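Local coordinates for protein 6-O-methylguanine DNA methyltransferase (Enterococcus faecalis, PDB 2B6C) that is of unconfirmed function but probably takes part in the repair of alkylated DNA, at residues Thr6-Glu14 with Tyr63-Val74. Sequence-based numbering, arbitrary orientation. Where two conformers were deposited one is given.
With GOL (glycerol), chain L.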
ATOM      1  N   THR B   6      20.231 -12.559  -2.657  1.00 41.73           N
ATOM      2  CA  THR B   6      19.559 -13.443  -1.648  1.00 41.82           C
ATOM      3  C   THR B   6      20.009 -13.101  -0.233  1.00 41.06           C
ATOM      4  O   THR B   6      21.178 -13.305   0.141  1.00 41.64           O
ATOM      5  CB  THR B   6      19.788 -14.934  -1.948  1.00 41.63           C
ATOM      6  OG1 THR B   6      19.209 -15.223  -3.225  1.00 42.98           O
ATOM      7  CG2 THR B   6      19.146 -15.844  -0.865  1.00 41.64           C
ATOM      8  N   LEU B   7      19.064 -12.552   0.528  1.00 39.60           N
ATOM      9  CA  LEU B   7      19.258 -12.201   1.926  1.00 37.41           C
ATOM     10  C   LEU B   7      19.878 -13.382   2.670  1.00 36.50           C
ATOM     11  O   LEU B   7      19.430 -14.528   2.534  1.00 36.08           O
ATOM     12  CB  LEU B   7      17.906 -11.859   2.537  1.00 37.24           C
ATOM     13  CG  LEU B   7      17.680 -10.680   3.469  1.00 36.37           C
ATOM     14  CD1 LEU B   7      16.517 -11.052   4.311  1.00 34.52           C
ATOM     15  CD2 LEU B   7      18.870 -10.325   4.334  1.00 34.64           C
ATOM     16  N   GLN B   8      20.932 -13.091   3.428  1.00 35.41           N
ATOM     17  CA  GLN B   8      21.606 -14.078   4.257  1.00 34.93           C
ATOM     18  C   GLN B   8      21.744 -13.559   5.667  1.00 33.51           C
ATOM     19  O   GLN B   8      22.348 -12.519   5.900  1.00 33.27           O
ATOM     20  CB  GLN B   8      22.988 -14.387   3.726  1.00 35.47           C
ATOM     21  CG  GLN B   8      22.974 -15.125   2.424  1.00 39.71           C
ATOM     22  CD  GLN B   8      23.961 -16.268   2.411  1.00 46.86           C
ATOM     23  OE1 GLN B   8      23.894 -17.139   1.541  1.00 50.74           O
ATOM     24  NE2 GLN B   8      24.878 -16.290   3.388  1.00 47.88           N
ATOM     25  N   PHE B   9      21.172 -14.280   6.613  1.00 31.52           N
ATOM     26  CA  PHE B   9      21.304 -13.881   7.989  1.00 30.44           C
ATOM     27  C   PHE B   9      22.603 -14.432   8.584  1.00 30.77           C
ATOM     28  O   PHE B   9      23.064 -15.520   8.232  1.00 30.00           O
ATOM     29  CB  PHE B   9      20.106 -14.314   8.814  1.00 28.89           C
ATOM     30  CG  PHE B   9      18.805 -13.690   8.378  1.00 26.69           C
ATOM     31  CD1 PHE B   9      17.734 -14.495   8.008  1.00 24.85           C
ATOM     32  CD2 PHE B   9      18.654 -12.305   8.331  1.00 25.00           C
ATOM     33  CE1 PHE B   9      16.523 -13.924   7.603  1.00 25.23           C
ATOM     34  CE2 PHE B   9      17.445 -11.725   7.930  1.00 23.67           C
ATOM     35  CZ  PHE B   9      16.390 -12.535   7.567  1.00 25.20           C
ATOM     36  N   GLN B  10      23.189 -13.637   9.472  1.00 31.09           N
ATOM     37  CA  GLN B  10      24.340 -14.050  10.249  1.00 31.35           C
ATOM     38  C   GLN B  10      23.861 -14.851  11.457  1.00 30.81           C
ATOM     39  O   GLN B  10      22.941 -14.437  12.163  1.00 30.90           O
ATOM     40  CB  GLN B  10      25.129 -12.814  10.691  1.00 31.64           C
ATOM     41  CG  GLN B  10      26.618 -13.055  10.753  1.00 35.41           C
ATOM     42  CD  GLN B  10      27.189 -13.555   9.417  1.00 38.62           C
ATOM     43  OE1 GLN B  10      28.012 -14.477   9.394  1.00 39.98           O
ATOM     44  NE2 GLN B  10      26.744 -12.957   8.304  1.00 37.28           N
ATOM     45  N   LYS B  11      24.488 -15.997  11.689  1.00 29.93           N
ATOM     46  CA  LYS B  11      24.093 -16.885  12.771  1.00 30.48           C
ATOM     47  C   LYS B  11      24.464 -16.320  14.152  1.00 29.30           C
ATOM     48  O   LYS B  11      25.618 -15.975  14.426  1.00 29.05           O
ATOM     49  CB  LYS B  11      24.650 -18.303  12.520  1.00 31.26           C
ATOM     50  CG  LYS B  11      24.578 -19.275  13.704  1.00 34.26           C
ATOM     51  CD  LYS B  11      23.968 -20.625  13.292  1.00 36.95           C
ATOM     52  CE  LYS B  11      22.446 -20.646  13.558  1.00 36.76           C
ATOM     53  NZ  LYS B  11      21.742 -21.883  13.066  1.00 35.67           N
ATOM     54  N   ASN B  12      23.450 -16.172  14.994  1.00 28.29           N
ATOM     55  CA  ASN B  12      23.649 -15.765  16.379  1.00 27.64           C
ATOM     56  C   ASN B  12      23.246 -16.925  17.296  1.00 26.00           C
ATOM     57  O   ASN B  12      22.076 -17.058  17.656  1.00 26.05           O
ATOM     58  CB  ASN B  12      22.893 -14.470  16.710  1.00 27.63           C
ATOM     59  CG  ASN B  12      23.070 -14.037  18.175  1.00 32.00           C
ATOM     60  OD1 ASN B  12      23.442 -14.842  19.059  1.00 33.13           O
ATOM     61  ND2 ASN B  12      22.812 -12.754  18.438  1.00 34.35           N
ATOM     62  N   PRO B  13      24.231 -17.765  17.672  1.00 25.13           N
ATOM     63  CA  PRO B  13      24.000 -19.060  18.317  1.00 23.82           C
ATOM     64  C   PRO B  13      23.250 -18.987  19.636  1.00 22.94           C
ATOM     65  O   PRO B  13      22.441 -19.881  19.930  1.00 22.23           O
ATOM     66  CB  PRO B  13      25.420 -19.610  18.552  1.00 24.04           C
ATOM     67  CG  PRO B  13      26.292 -18.819  17.687  1.00 24.53           C
ATOM     68  CD  PRO B  13      25.666 -17.489  17.489  1.00 24.15           C
ATOM     69  N   GLU B  14      23.504 -17.944  20.425  1.00 21.40           N
ATOM     70  CA  GLU B  14      22.863 -17.832  21.732  1.00 21.27           C
ATOM     71  C   GLU B  14      21.390 -17.426  21.606  1.00 19.78           C
ATOM     72  O   GLU B  14      20.517 -17.973  22.284  1.00 18.56           O
ATOM     73  CB  GLU B  14      23.640 -16.877  22.645  1.00 21.83           C
ATOM     74  CG  GLU B  14      25.014 -17.443  23.104  1.00 27.80           C
ATOM     75  CD  GLU B  14      25.341 -17.150  24.595  1.00 35.36           C
ATOM     76  OE1 GLU B  14      24.395 -16.844  25.371  1.00 38.56           O
ATOM     77  OE2 GLU B  14      26.538 -17.238  24.994  1.00 35.87           O
ATOM     78  N   TYR B  63      12.791 -18.843  -0.405  1.00 16.88           N
ATOM     79  CA  TYR B  63      12.947 -18.488   1.024  1.00 16.16           C
ATOM     80  C   TYR B  63      12.229 -19.478   1.957  1.00 16.10           C
ATOM     81  O   TYR B  63      12.728 -19.804   3.038  1.00 15.44           O
ATOM     82  CB  TYR B  63      12.488 -17.052   1.304  1.00 16.12           C
ATOM     83  CG  TYR B  63      13.509 -16.012   0.869  1.00 17.03           C
ATOM     84  CD1 TYR B  63      14.640 -15.756   1.640  1.00 17.01           C
ATOM     85  CD2 TYR B  63      13.339 -15.293  -0.307  1.00 14.48           C
ATOM     86  CE1 TYR B  63      15.592 -14.835   1.228  1.00 18.39           C
ATOM     87  CE2 TYR B  63      14.262 -14.381  -0.728  1.00 16.36           C
ATOM     88  CZ  TYR B  63      15.399 -14.144   0.042  1.00 17.77           C
ATOM     89  OH  TYR B  63      16.328 -13.217  -0.369  1.00 17.41           O
ATOM     90  N   TYR B  64      11.059 -19.968   1.542  1.00 16.09           N
ATOM     91  CA  TYR B  64      10.293 -20.871   2.397  1.00 14.85           C
ATOM     92  C   TYR B  64      11.036 -22.184   2.567  1.00 15.81           C
ATOM     93  O   TYR B  64      10.998 -22.798   3.619  1.00 15.44           O
ATOM     94  CB  TYR B  64       8.886 -21.118   1.833  1.00 14.85           C
ATOM     95  CG  TYR B  64       7.884 -21.459   2.922  1.00 13.62           C
ATOM     96  CD1 TYR B  64       7.282 -20.446   3.666  1.00 12.09           C
ATOM     97  CD2 TYR B  64       7.586 -22.788   3.245  1.00 13.37           C
ATOM     98  CE1 TYR B  64       6.387 -20.745   4.671  1.00 13.91           C
ATOM     99  CE2 TYR B  64       6.669 -23.115   4.283  1.00 12.38           C
ATOM    100  CZ  TYR B  64       6.072 -22.085   4.971  1.00 13.79           C
ATOM    101  OH  TYR B  64       5.174 -22.345   6.001  1.00 15.77           O
ATOM    102  N   GLN B  65      11.777 -22.589   1.540  1.00 15.67           N
ATOM    103  CA  GLN B  65      12.457 -23.870   1.607  1.00 15.86           C
ATOM    104  C   GLN B  65      13.879 -23.789   2.221  1.00 15.65           C
ATOM    105  O   GLN B  65      14.511 -24.815   2.431  1.00 16.24           O
ATOM    106  CB  GLN B  65      12.423 -24.569   0.236  1.00 16.15           C
ATOM    107  CG  GLN B  65      10.989 -24.713  -0.408  1.00 17.74           C
ATOM    108  CD  GLN B  65       9.903 -25.382   0.507  1.00 22.07           C
ATOM    109  OE1 GLN B  65      10.213 -26.191   1.403  1.00 21.32           O
ATOM    110  NE2 GLN B  65       8.619 -25.052   0.248  1.00 23.93           N
ATOM    111  N   LYS B  66      14.358 -22.586   2.552  1.00 14.80           N
ATOM    112  CA  LYS B  66      15.618 -22.447   3.278  1.00 15.33           C
ATOM    113  C   LYS B  66      15.465 -23.030   4.694  1.00 15.03           C
ATOM    114  O   LYS B  66      14.359 -23.109   5.216  1.00 13.37           O
ATOM    115  CB  LYS B  66      16.079 -20.973   3.304  1.00 15.61           C
ATOM    116  CG  LYS B  66      16.613 -20.480   1.951  1.00 14.54           C
ATOM    117  CD  LYS B  66      17.027 -18.991   1.877  1.00 18.32           C
ATOM    118  CE  LYS B  66      18.379 -18.707   2.571  1.00 23.60           C
ATOM    119  NZ  LYS B  66      19.620 -19.432   2.017  1.00 26.14           N
ATOM    120  N   THR B  67      16.591 -23.385   5.318  1.00 14.96           N
ATOM    121  CA  THR B  67      16.601 -24.139   6.550  1.00 14.74           C
ATOM    122  C   THR B  67      16.096 -23.391   7.753  1.00 15.05           C
ATOM    123  O   THR B  67      15.243 -23.889   8.486  1.00 15.53           O
ATOM    124  CB  THR B  67      18.031 -24.666   6.836  1.00 14.63           C
ATOM    125  OG1 THR B  67      18.331 -25.647   5.853  1.00 14.46           O
ATOM    126  CG2 THR B  67      18.113 -25.320   8.240  1.00 14.07           C
ATOM    127  N   GLU B  68      16.655 -22.207   7.969  1.00 15.27           N
ATOM    128  CA  GLU B  68      16.363 -21.453   9.163  0.60 15.12           C
ATOM    129  C   GLU B  68      14.965 -20.863   9.113  1.00 15.03           C
ATOM    130  O   GLU B  68      14.494 -20.401   8.048  1.00 15.48           O
ATOM    131  CB  GLU B  68      17.427 -20.384   9.359  0.60 14.41           C
ATOM    132  CG  GLU B  68      18.809 -20.962   9.432  0.60 14.64           C
ATOM    133  CD  GLU B  68      19.513 -21.262   8.062  0.60 15.40           C
ATOM    134  OE1 GLU B  68      18.944 -21.238   6.933  0.60 11.97           O
ATOM    135  OE2 GLU B  68      20.695 -21.582   8.158  0.60 19.28           O
ATOM    136  N   ARG B  69      14.325 -20.879  10.271  1.00 14.88           N
ATOM    137  CA  ARG B  69      12.935 -20.464  10.441  1.00 14.47           C
ATOM    138  C   ARG B  69      12.694 -19.003   9.976  1.00 14.08           C
ATOM    139  O   ARG B  69      11.686 -18.704   9.390  1.00 14.50           O
ATOM    140  CB  ARG B  69      12.571 -20.643  11.919  1.00 13.84           C
ATOM    141  CG  ARG B  69      11.093 -20.547  12.254  1.00 14.14           C
ATOM    142  CD  ARG B  69      10.222 -21.234  11.221  1.00 14.40           C
ATOM    143  NE  ARG B  69       8.855 -21.470  11.710  1.00 12.82           N
ATOM    144  CZ  ARG B  69       7.916 -22.123  11.029  1.00 11.61           C
ATOM    145  NH1 ARG B  69       8.196 -22.597   9.819  1.00 11.18           N
ATOM    146  NH2 ARG B  69       6.698 -22.300  11.563  1.00 11.33           N
ATOM    147  N   GLU B  70      13.641 -18.110  10.233  1.00 14.31           N
ATOM    148  CA  GLU B  70      13.460 -16.688   9.856  1.00 14.67           C
ATOM    149  C   GLU B  70      13.256 -16.486   8.325  1.00 13.97           C
ATOM    150  O   GLU B  70      12.637 -15.520   7.901  1.00 14.43           O
ATOM    151  CB  GLU B  70      14.613 -15.849  10.407  1.00 14.04           C
ATOM    152  CG  GLU B  70      14.724 -15.895  11.936  1.00 13.97           C
ATOM    153  CD  GLU B  70      15.764 -16.886  12.428  1.00 12.12           C
ATOM    154  OE1 GLU B  70      15.958 -17.956  11.811  1.00 13.18           O
ATOM    155  OE2 GLU B  70      16.406 -16.601  13.452  1.00 14.30           O
ATOM    156  N   TYR B  71      13.753 -17.416   7.516  1.00 13.85           N
ATOM    157  CA  TYR B  71      13.503 -17.393   6.079  1.00 14.61           C
ATOM    158  C   TYR B  71      12.063 -17.697   5.705  1.00 14.83           C
ATOM    159  O   TYR B  71      11.586 -17.188   4.686  1.00 13.76           O
ATOM    160  CB  TYR B  71      14.450 -18.326   5.352  1.00 14.67           C
ATOM    161  CG  TYR B  71      15.894 -17.852   5.458  1.00 17.35           C
ATOM    162  CD1 TYR B  71      16.305 -16.625   4.879  1.00 16.80           C
ATOM    163  CD2 TYR B  71      16.844 -18.617   6.123  1.00 16.27           C
ATOM    164  CE1 TYR B  71      17.628 -16.201   4.958  1.00 13.67           C
ATOM    165  CE2 TYR B  71      18.165 -18.184   6.233  1.00 14.16           C
ATOM    166  CZ  TYR B  71      18.548 -16.981   5.647  1.00 16.87           C
ATOM    167  OH  TYR B  71      19.865 -16.585   5.767  1.00 18.02           O
ATOM    168  N   GLN B  72      11.362 -18.502   6.517  1.00 14.38           N
ATOM    169  CA  GLN B  72       9.896 -18.675   6.297  1.00 14.71           C
ATOM    170  C   GLN B  72       9.187 -17.379   6.622  1.00 14.59           C
ATOM    171  O   GLN B  72       8.223 -17.013   5.937  1.00 14.77           O
ATOM    172  CB  GLN B  72       9.266 -19.826   7.101  1.00 14.64           C
ATOM    173  CG  GLN B  72       9.572 -21.214   6.598  1.00 13.01           C
ATOM    174  CD  GLN B  72      10.875 -21.752   7.118  1.00 11.64           C
ATOM    175  OE1 GLN B  72      11.893 -21.738   6.407  1.00 14.23           O
ATOM    176  NE2 GLN B  72      10.863 -22.255   8.339  1.00  8.99           N
ATOM    177  N   TYR B  73       9.690 -16.657   7.630  1.00 14.35           N
ATOM    178  CA  TYR B  73       9.091 -15.373   8.020  1.00 14.31           C
ATOM    179  C   TYR B  73       9.318 -14.353   6.920  1.00 14.76           C
ATOM    180  O   TYR B  73       8.427 -13.544   6.643  1.00 15.40           O
ATOM    181  CB  TYR B  73       9.675 -14.812   9.322  1.00 13.90           C
ATOM    182  CG  TYR B  73       9.551 -15.689  10.558  1.00 13.66           C
ATOM    183  CD1 TYR B  73       8.530 -16.649  10.678  1.00 10.25           C
ATOM    184  CD2 TYR B  73      10.437 -15.506  11.655  1.00 14.32           C
ATOM    185  CE1 TYR B  73       8.418 -17.430  11.811  1.00 10.52           C
ATOM    186  CE2 TYR B  73      10.340 -16.291  12.801  1.00 13.30           C
ATOM    187  CZ  TYR B  73       9.313 -17.243  12.884  1.00 12.69           C
ATOM    188  OH  TYR B  73       9.188 -17.998  14.028  1.00 12.44           O
ATOM    189  N   VAL B  74      10.525 -14.388   6.318  1.00 14.06           N
ATOM    190  CA  VAL B  74      10.837 -13.610   5.130  1.00 13.25           C
ATOM    191  C   VAL B  74       9.910 -13.941   3.969  1.00 12.93           C
ATOM    192  O   VAL B  74       9.320 -13.033   3.385  1.00 13.58           O
ATOM    193  CB  VAL B  74      12.339 -13.689   4.690  1.00 12.58           C
ATOM    194  CG1 VAL B  74      12.532 -12.986   3.322  1.00 11.85           C
ATOM    195  CG2 VAL B  74      13.218 -13.078   5.754  1.00 12.51           C
TER
HETATM  196  C1  GOL L 408      22.593 -25.100   7.113  1.00 49.37           C
HETATM  197  O1  GOL L 408      21.527 -25.243   6.179  1.00 50.54           O
HETATM  198  C2  GOL L 408      22.165 -25.091   8.593  1.00 49.70           C
HETATM  199  O2  GOL L 408      22.655 -26.243   9.296  1.00 44.84           O
HETATM  200  C3  GOL L 408      22.732 -23.817   9.225  1.00 49.63           C
HETATM  201  O3  GOL L 408      21.913 -23.285  10.258  1.00 50.18           O
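The extended N-terminal segment of this all-helical fold runs across the turn between helix 53-65 and helix 69-81, where two tyrosine hydroxyls hold its backbone. The first is that of Y63: L7 N donates to Y63 OH at 3.0 Å, with a bent N-H...O angle of 144°. The second bond is straighter, 172°, and carries F9 N to Y71 OH over 2.8 Å. Tyrosine suits both places because its long, rigid ring rises from a helix and still presents an acceptor to the backbone N-H groups of an extended loop.

F9 makes the largest apolar contribution. With CG anti to its carbonyl carbon (chi1 -63°), its CD1 comes over one face of the Y71 ring, 3.5 Å from Y71 CE1. The planes are near parallel but slid so far that the rings barely overlap, their centroids 5.0 Å apart. Beyond, V74 CG2 meets the ring edge 3.7 Å from F9 CZ, and the CB of E70 adds an oblique contact. The E70 carboxylate itself turns elsewhere, accepting from backbone N atoms of A30, G31 and I32. I32 and R37 also touch F9, while L7 rests on S41 of helix 34-48.

K66 CE, the methylene next to the ammonium, lies 3.4 Å above the centre of one Y71 face, a use of lysine's flexible chain that covers the ring whose hydroxyl accepts from F9 N. Farther along, K11 NZ donates to O3 of a glycerol, probably from the crystallisation liquor, and T67 OG1 is hydrogen-bonded to its O1. K11 NZ also bonds F29 O.

Such an extended tail, laid over the end of a helical hairpin, borders the first helices of an alpha-helical repeat solenoid, the fold of AlkD-like proteins.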